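Local atomic coordinates of hypothetical protein (Pyrococcus furiosus, PDB entry 1YB3), a protein that is of unknown function and belongs to the DUF3201 family, with an antiparallel sheet against which its helices pack. Residues 25-30 / 153-158; 104-109 / 162-167. One frame throughout, in Å; residues are numbered along the deposited sequence. Where two conformers were deposited one is given.

Contact 1: residues 25-30 / 153-158; sequences IFELRE and FDKEEV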
loop_
_atom_site.group_PDB
_atom_site.type_symbol
_atom_site.label_atom_id
_atom_site.label_comp_id
_atom_site.label_asym_id
_atom_site.label_seq_id
_atom_site.Cartn_x
_atom_site.Cartn_y
_atom_site.Cartn_z
ATOM N N ILE A 25 12.447 -5.348 -5.738
ATOM C CA ILE A 25 11.120 -5.514 -6.355
ATOM C C ILE A 25 11.107 -6.551 -7.482
ATOM O O ILE A 25 10.142 -7.327 -7.624
ATOM C CB ILE A 25 10.467 -4.170 -6.774
ATOM C CG1 ILE A 25 10.074 -3.378 -5.530
ATOM C CG2 ILE A 25 9.216 -4.380 -7.638
ATOM C CD1 ILE A 25 9.018 -4.077 -4.646
ATOM N N PHE A 26 12.177 -6.603 -8.274
ATOM C CA PHE A 26 12.247 -7.662 -9.276
ATOM C C PHE A 26 12.207 -9.030 -8.570
ATOM O O PHE A 26 11.489 -9.944 -9.005
ATOM C CB PHE A 26 13.477 -7.501 -10.183
ATOM C CG PHE A 26 13.384 -6.323 -11.122
ATOM C CD1 PHE A 26 12.320 -6.211 -12.023
ATOM C CD2 PHE A 26 14.369 -5.329 -11.121
ATOM C CE1 PHE A 26 12.229 -5.116 -12.893
ATOM C CE2 PHE A 26 14.288 -4.225 -11.996
ATOM C CZ PHE A 26 13.219 -4.119 -12.873
ATOM N N GLU A 27 12.919 -9.135 -7.449
ATOM C CA GLU A 27 12.978 -10.372 -6.658
ATOM C C GLU A 27 11.614 -10.694 -6.044
ATOM O O GLU A 27 11.125 -11.839 -6.131
ATOM C CB GLU A 27 14.039 -10.258 -5.559
ATOM C CG GLU A 27 14.120 -11.472 -4.620
ATOM C CD GLU A 27 15.173 -11.299 -3.526
ATOM O OE1 GLU A 27 16.217 -11.999 -3.597
ATOM O OE2 GLU A 27 14.965 -10.461 -2.609
ATOM N N LEU A 28 11.000 -9.683 -5.431
ATOM C CA LEU A 28 9.721 -9.875 -4.736
ATOM C C LEU A 28 8.606 -10.236 -5.708
ATOM O O LEU A 28 7.708 -11.041 -5.352
ATOM C CB LEU A 28 9.343 -8.632 -3.933
ATOM C CG LEU A 28 8.065 -8.688 -3.102
ATOM C CD1 LEU A 28 8.153 -9.843 -2.063
ATOM C CD2 LEU A 28 7.841 -7.339 -2.442
ATOM N N ARG A 29 8.635 -9.660 -6.916
ATOM C CA ARG A 29 7.647 -9.977 -7.947
ATOM C C ARG A 29 7.668 -11.467 -8.261
ATOM O O ARG A 29 6.605 -12.120 -8.295
ATOM C CB ARG A 29 7.837 -9.120 -9.219
ATOM C CG ARG A 29 6.690 -9.235 -10.234
ATOM C CD ARG A 29 6.898 -10.384 -11.224
ATOM N NE ARG A 29 5.693 -10.626 -12.023
ATOM C CZ ARG A 29 5.566 -11.583 -12.938
ATOM N NH1 ARG A 29 6.592 -12.384 -13.235
ATOM N NH2 ARG A 29 4.411 -11.717 -13.592
ATOM N N GLU A 30 8.858 -12.025 -8.471
ATOM C CA GLU A 30 8.930 -13.458 -8.799
ATOM C C GLU A 30 8.475 -14.320 -7.615
ATOM O O GLU A 30 7.777 -15.348 -7.797
ATOM C CB GLU A 30 10.333 -13.831 -9.284
ATOM C CG GLU A 30 10.739 -13.136 -10.608
ATOM C CD GLU A 30 9.712 -13.312 -11.730
ATOM O OE1 GLU A 30 9.221 -14.449 -11.930
ATOM O OE2 GLU A 30 9.403 -12.320 -12.421
ATOM N N PHE A 153 12.579 -1.890 4.387
ATOM C CA PHE A 153 13.163 -2.896 3.493
ATOM C C PHE A 153 13.194 -4.291 4.108
ATOM O O PHE A 153 14.206 -5.013 4.037
ATOM C CB PHE A 153 14.554 -2.449 2.989
ATOM C CG PHE A 153 14.493 -1.298 2.008
ATOM C CD1 PHE A 153 14.184 -1.527 0.665
ATOM C CD2 PHE A 153 14.705 0.005 2.435
ATOM C CE1 PHE A 153 14.106 -0.464 -0.252
ATOM C CE2 PHE A 153 14.624 1.090 1.515
ATOM C CZ PHE A 153 14.328 0.836 0.179
ATOM N N ASP A 154 12.068 -4.651 4.718
ATOM C CA ASP A 154 11.948 -5.927 5.440
ATOM C C ASP A 154 11.176 -6.919 4.579
ATOM O O ASP A 154 9.935 -6.893 4.518
ATOM C CB ASP A 154 11.279 -5.693 6.798
ATOM C CG ASP A 154 11.321 -6.922 7.702
ATOM O OD1 ASP A 154 11.304 -8.054 7.181
ATOM O OD2 ASP A 154 11.372 -6.735 8.939
ATOM N N LYS A 155 11.918 -7.805 3.923
ATOM C CA LYS A 155 11.343 -8.823 3.022
ATOM C C LYS A 155 10.401 -9.789 3.744
ATOM O O LYS A 155 9.307 -10.082 3.267
ATOM C CB LYS A 155 12.474 -9.605 2.322
ATOM C CG LYS A 155 13.486 -8.719 1.590
ATOM C CD LYS A 155 14.645 -9.555 0.995
ATOM C CE LYS A 155 15.644 -8.652 0.274
ATOM N NZ LYS A 155 16.662 -9.428 -0.495
ATOM N N GLU A 156 10.799 -10.244 4.926
ATOM C CA GLU A 156 9.932 -11.129 5.718
ATOM C C GLU A 156 8.592 -10.473 5.995
ATOM O O GLU A 156 7.550 -11.128 5.920
ATOM C CB GLU A 156 10.618 -11.499 7.049
ATOM C CG GLU A 156 9.885 -12.595 7.884
ATOM C CD GLU A 156 8.793 -12.040 8.863
ATOM O OE1 GLU A 156 8.711 -10.804 9.045
ATOM O OE2 GLU A 156 8.019 -12.850 9.463
ATOM N N GLU A 157 8.630 -9.170 6.317
ATOM C CA GLU A 157 7.415 -8.436 6.659
ATOM C C GLU A 157 6.534 -8.186 5.456
ATOM O O GLU A 157 5.319 -8.231 5.564
ATOM C CB GLU A 157 7.730 -7.128 7.414
ATOM C CG GLU A 157 7.921 -7.366 8.917
ATOM C CD GLU A 157 8.346 -6.128 9.682
ATOM O OE1 GLU A 157 8.245 -5.008 9.117
ATOM O OE2 GLU A 157 8.779 -6.269 10.850
ATOM N N VAL A 158 7.111 -7.917 4.283
ATOM C CA VAL A 158 6.200 -7.748 3.139
ATOM C C VAL A 158 5.384 -9.002 2.870
ATOM O O VAL A 158 4.158 -8.929 2.677
ATOM C CB VAL A 158 6.896 -7.220 1.871
ATOM C CG1 VAL A 158 5.837 -6.768 0.830
ATOM C CG2 VAL A 158 7.707 -6.072 2.229
#

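Contact 2: residues 104-109 / 162-167; sequences RAFEKL and IKRFIE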
loop_
_atom_site.group_PDB
_atom_site.type_symbol
_atom_site.label_atom_id
_atom_site.label_comp_id
_atom_site.label_asym_id
_atom_site.label_seq_id
_atom_site.Cartn_x
_atom_site.Cartn_y
_atom_site.Cartn_z
ATOM N N ARG A 104 -6.345 -1.612 13.360
ATOM C CA ARG A 104 -5.714 -2.354 14.461
ATOM C C ARG A 104 -4.679 -3.369 13.989
ATOM O O ARG A 104 -3.828 -3.783 14.775
ATOM C CB ARG A 104 -6.775 -3.047 15.344
ATOM C CG ARG A 104 -7.714 -2.056 16.081
ATOM C CD ARG A 104 -8.880 -2.785 16.754
ATOM N N ALA A 105 -4.738 -3.735 12.703
ATOM C CA ALA A 105 -3.948 -4.849 12.155
ATOM C C ALA A 105 -2.565 -4.473 11.616
ATOM O O ALA A 105 -1.686 -5.343 11.497
ATOM C CB ALA A 105 -4.759 -5.583 11.073
ATOM N N PHE A 106 -2.385 -3.205 11.235
ATOM C CA PHE A 106 -1.148 -2.765 10.560
ATOM C C PHE A 106 -0.576 -1.501 11.162
ATOM O O PHE A 106 -1.327 -0.635 11.625
ATOM C CB PHE A 106 -1.406 -2.602 9.046
ATOM C CG PHE A 106 -1.905 -3.864 8.414
ATOM C CD1 PHE A 106 -1.012 -4.899 8.112
ATOM C CD2 PHE A 106 -3.278 -4.067 8.204
ATOM C CE1 PHE A 106 -1.471 -6.113 7.569
ATOM C CE2 PHE A 106 -3.743 -5.275 7.661
ATOM C CZ PHE A 106 -2.836 -6.306 7.352
ATOM N N GLU A 107 0.751 -1.415 11.165
ATOM C CA GLU A 107 1.453 -0.288 11.776
ATOM C C GLU A 107 1.470 0.973 10.889
ATOM O O GLU A 107 0.799 1.947 11.214
ATOM C CB GLU A 107 2.876 -0.689 12.192
ATOM C CG GLU A 107 3.663 0.440 12.829
ATOM C CD GLU A 107 5.058 0.026 13.237
ATOM O OE1 GLU A 107 5.177 -0.938 14.030
ATOM O OE2 GLU A 107 6.043 0.665 12.780
ATOM N N LYS A 108 2.204 0.932 9.765
ATOM C CA LYS A 108 2.377 2.116 8.896
ATOM C C LYS A 108 1.315 2.113 7.814
ATOM O O LYS A 108 1.614 1.867 6.634
ATOM C CB LYS A 108 3.796 2.146 8.290
ATOM C CG LYS A 108 4.903 2.193 9.348
ATOM C CD LYS A 108 6.276 2.349 8.716
ATOM C CE LYS A 108 7.367 2.051 9.735
ATOM N NZ LYS A 108 8.724 2.130 9.121
ATOM N N LEU A 109 0.081 2.364 8.242
ATOM C CA LEU A 109 -1.105 2.315 7.395
ATOM C C LEU A 109 -1.580 3.692 6.974
ATOM O O LEU A 109 -1.625 4.627 7.780
ATOM C CB LEU A 109 -2.243 1.623 8.166
ATOM C CG LEU A 109 -3.633 1.578 7.541
ATOM C CD1 LEU A 109 -3.637 0.620 6.356
ATOM C CD2 LEU A 109 -4.644 1.142 8.596
ATOM N N ILE A 162 1.281 -8.927 3.680
ATOM C CA ILE A 162 0.358 -9.210 2.565
ATOM C C ILE A 162 -0.528 -10.392 2.934
ATOM O O ILE A 162 -1.738 -10.357 2.717
ATOM C CB ILE A 162 1.088 -9.492 1.229
ATOM C CG1 ILE A 162 1.729 -8.218 0.718
ATOM C CG2 ILE A 162 0.114 -10.111 0.206
ATOM C CD1 ILE A 162 2.697 -8.405 -0.478
ATOM N N LYS A 163 0.073 -11.415 3.535
ATOM C CA LYS A 163 -0.683 -12.605 3.942
ATOM C C LYS A 163 -1.760 -12.228 4.971
ATOM O O LYS A 163 -2.925 -12.609 4.834
ATOM C CB LYS A 163 0.271 -13.666 4.509
ATOM C CG LYS A 163 -0.459 -14.874 5.104
ATOM C CD LYS A 163 0.506 -15.985 5.533
ATOM C CE LYS A 163 1.282 -15.619 6.777
ATOM N NZ LYS A 163 1.983 -16.816 7.342
ATOM N N ARG A 164 -1.371 -11.475 6.001
ATOM C CA ARG A 164 -2.323 -11.007 7.018
ATOM C C ARG A 164 -3.428 -10.140 6.395
ATOM O O ARG A 164 -4.590 -10.243 6.764
ATOM C CB ARG A 164 -1.625 -10.287 8.182
ATOM C CG ARG A 164 -0.769 -11.235 9.059
ATOM C CD ARG A 164 -0.004 -10.487 10.152
ATOM N NE ARG A 164 -0.872 -10.057 11.239
ATOM C CZ ARG A 164 -1.265 -8.802 11.449
ATOM N NH1 ARG A 164 -0.876 -7.831 10.630
ATOM N NH2 ARG A 164 -2.051 -8.515 12.486
ATOM N N PHE A 165 -3.055 -9.294 5.432
ATOM C CA PHE A 165 -4.044 -8.469 4.799
ATOM C C PHE A 165 -5.053 -9.297 4.005
ATOM O O PHE A 165 -6.277 -9.086 4.098
ATOM C CB PHE A 165 -3.379 -7.411 3.891
ATOM C CG PHE A 165 -4.354 -6.368 3.403
ATOM C CD1 PHE A 165 -4.559 -5.192 4.147
ATOM C CD2 PHE A 165 -5.110 -6.585 2.245
ATOM C CE1 PHE A 165 -5.493 -4.240 3.727
ATOM C CE2 PHE A 165 -6.057 -5.624 1.806
ATOM C CZ PHE A 165 -6.232 -4.444 2.551
ATOM N N ILE A 166 -4.537 -10.247 3.227
ATOM C CA ILE A 166 -5.404 -11.116 2.415
ATOM C C ILE A 166 -6.364 -11.911 3.319
ATOM O O ILE A 166 -7.558 -12.000 3.027
ATOM C CB ILE A 166 -4.581 -12.027 1.451
ATOM C CG1 ILE A 166 -3.984 -11.178 0.313
ATOM C CG2 ILE A 166 -5.457 -13.145 0.873
ATOM C CD1 ILE A 166 -2.856 -11.859 -0.485
ATOM N N GLU A 167 -5.851 -12.405 4.433
ATOM C CA GLU A 167 -6.660 -13.192 5.377
ATOM C C GLU A 167 -7.763 -12.316 6.004
ATOM O O GLU A 167 -8.914 -12.744 6.126
ATOM C CB GLU A 167 -5.764 -13.864 6.417
ATOM C CG GLU A 167 -4.871 -14.945 5.787
ATOM C CD GLU A 167 -3.721 -15.424 6.681
ATOM O OE1 GLU A 167 -3.391 -14.749 7.697
ATOM O OE2 GLU A 167 -3.132 -16.477 6.322
#

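Contact 1: residues 25-30 / 153-158
Glu27 and Lys155 join two helices of an alpha+beta fold, the N-terminal helix 11-35 and the C-terminal helix 155-171, both of which pack against the long antiparallel sheet. The two side chains are extended beyond CG and cross at about a right angle, so they meet only near their ends. Glu27 receives the ammonium on one carboxylate oxygen: Lys155 NZ stands 2.9 Å from Glu27 OE2, which accepts through its syn lone pair, on the side of the other oxygen. The bond is a salt bridge as well, and the last methylenes of the lysine follow it in, with Lys155 CE 3.5 Å from Glu27 OE2. With CG opposite the backbone N (chi1 176°) and the chain extended beyond it, Glu27 carries its carboxylate out to Lys155. Asp24, just before it on the same helix, offers Lys155 a second, long and weak ion pair.

Deeper between the helices the contact turns apolar. Leu28 and Val158 approach obliquely, each through a single methyl, and both are buried. Phe83 of strand 82-90 touches Leu28, Lys155 and Val158 alike, so the sheet closes the inner side of the helix pair, while the charged pair lies nearer the surface. Lys155 is the first residue of its helix, and Asp154 before it is the N-cap: Glu157 N lies 3.0 Å from Asp154 OD1 and donates to it from above the carboxylate plane. That capping bond closes the first turn of the helix from which Lys155 reaches out. At the buried end, the apolar touch between residues 25-30 and 153-158 is one methyl pair, Leu28 CD2 and Val158 CG1, 3.9 Å apart.

Contact 2: residues 104-109 / 162-167
Arg164 grips the backbone carbonyl of Ala105 at the end of helix 96-105. The main bond is nearly straight, with Arg164 NH1 2.8 Å from Ala105 O and an N-H...O angle of 166°; the oxygen lies close to the guanidinium plane, at its edge. A second, weak bond runs from Arg164 NH2 to the same Ala105 O at 3.3 Å, making a fork on one acceptor. The arginine chain bends at chi3 to bring this edge round to the carbonyl. Glu161, almost one turn earlier on helix 155-171, forms a salt bridge with NH1, and so probably helps hold the guanidinium in place. Replacing Arg164 with a leucine would probably leave the Ala105 carbonyl without these two donors and Glu161 without its positive mate.

Next to the fork lies Phe106, the first residue to leave helical geometry. Its ring and the guanidinium slide past each other in opposite directions, their planes 67° apart, and Phe106 CE1 comes within 3.6 Å of Arg164 NH1. The far end of the ring abuts the helix backbone, with Phe106 CZ 3.6 Å from Phe165 CA. Phe106 CE2 lies 3.6 Å from Phe165 CD1, at the edge of the Phe165 ring; the two planes are inclined at 43°.

Both rings continue into the hydrophobic core. Phe106 rests on Val149 of strand 144-150, while Phe165 touches Phe147 of that strand, Phe87 and Phe89 of strand 82-90, and Val102 of helix 96-105, so helix 155-171 lies against the sheet beside the end of helix 96-105.

Overall arrangement
From the N terminus, helix 11-35 supplies the first segment of contact 1, and the chain then runs through strands 40-47 to 82-90 before helix 96-105 and the turn into strand 108-112 give the first segment of contact 2. Strand 120-123, helix 130-138 and strand 144-150 follow, and helix 155-171 then closes both loops, first contact 1 near its start and then contact 2 further along. The segments alternate in sequence, so the two loops cross, with centres about 16 Å apart. The C-terminal helix thus joins the N-terminal helix at its start and the end of helix 96-105 further along, on the seven-stranded antiparallel sheet.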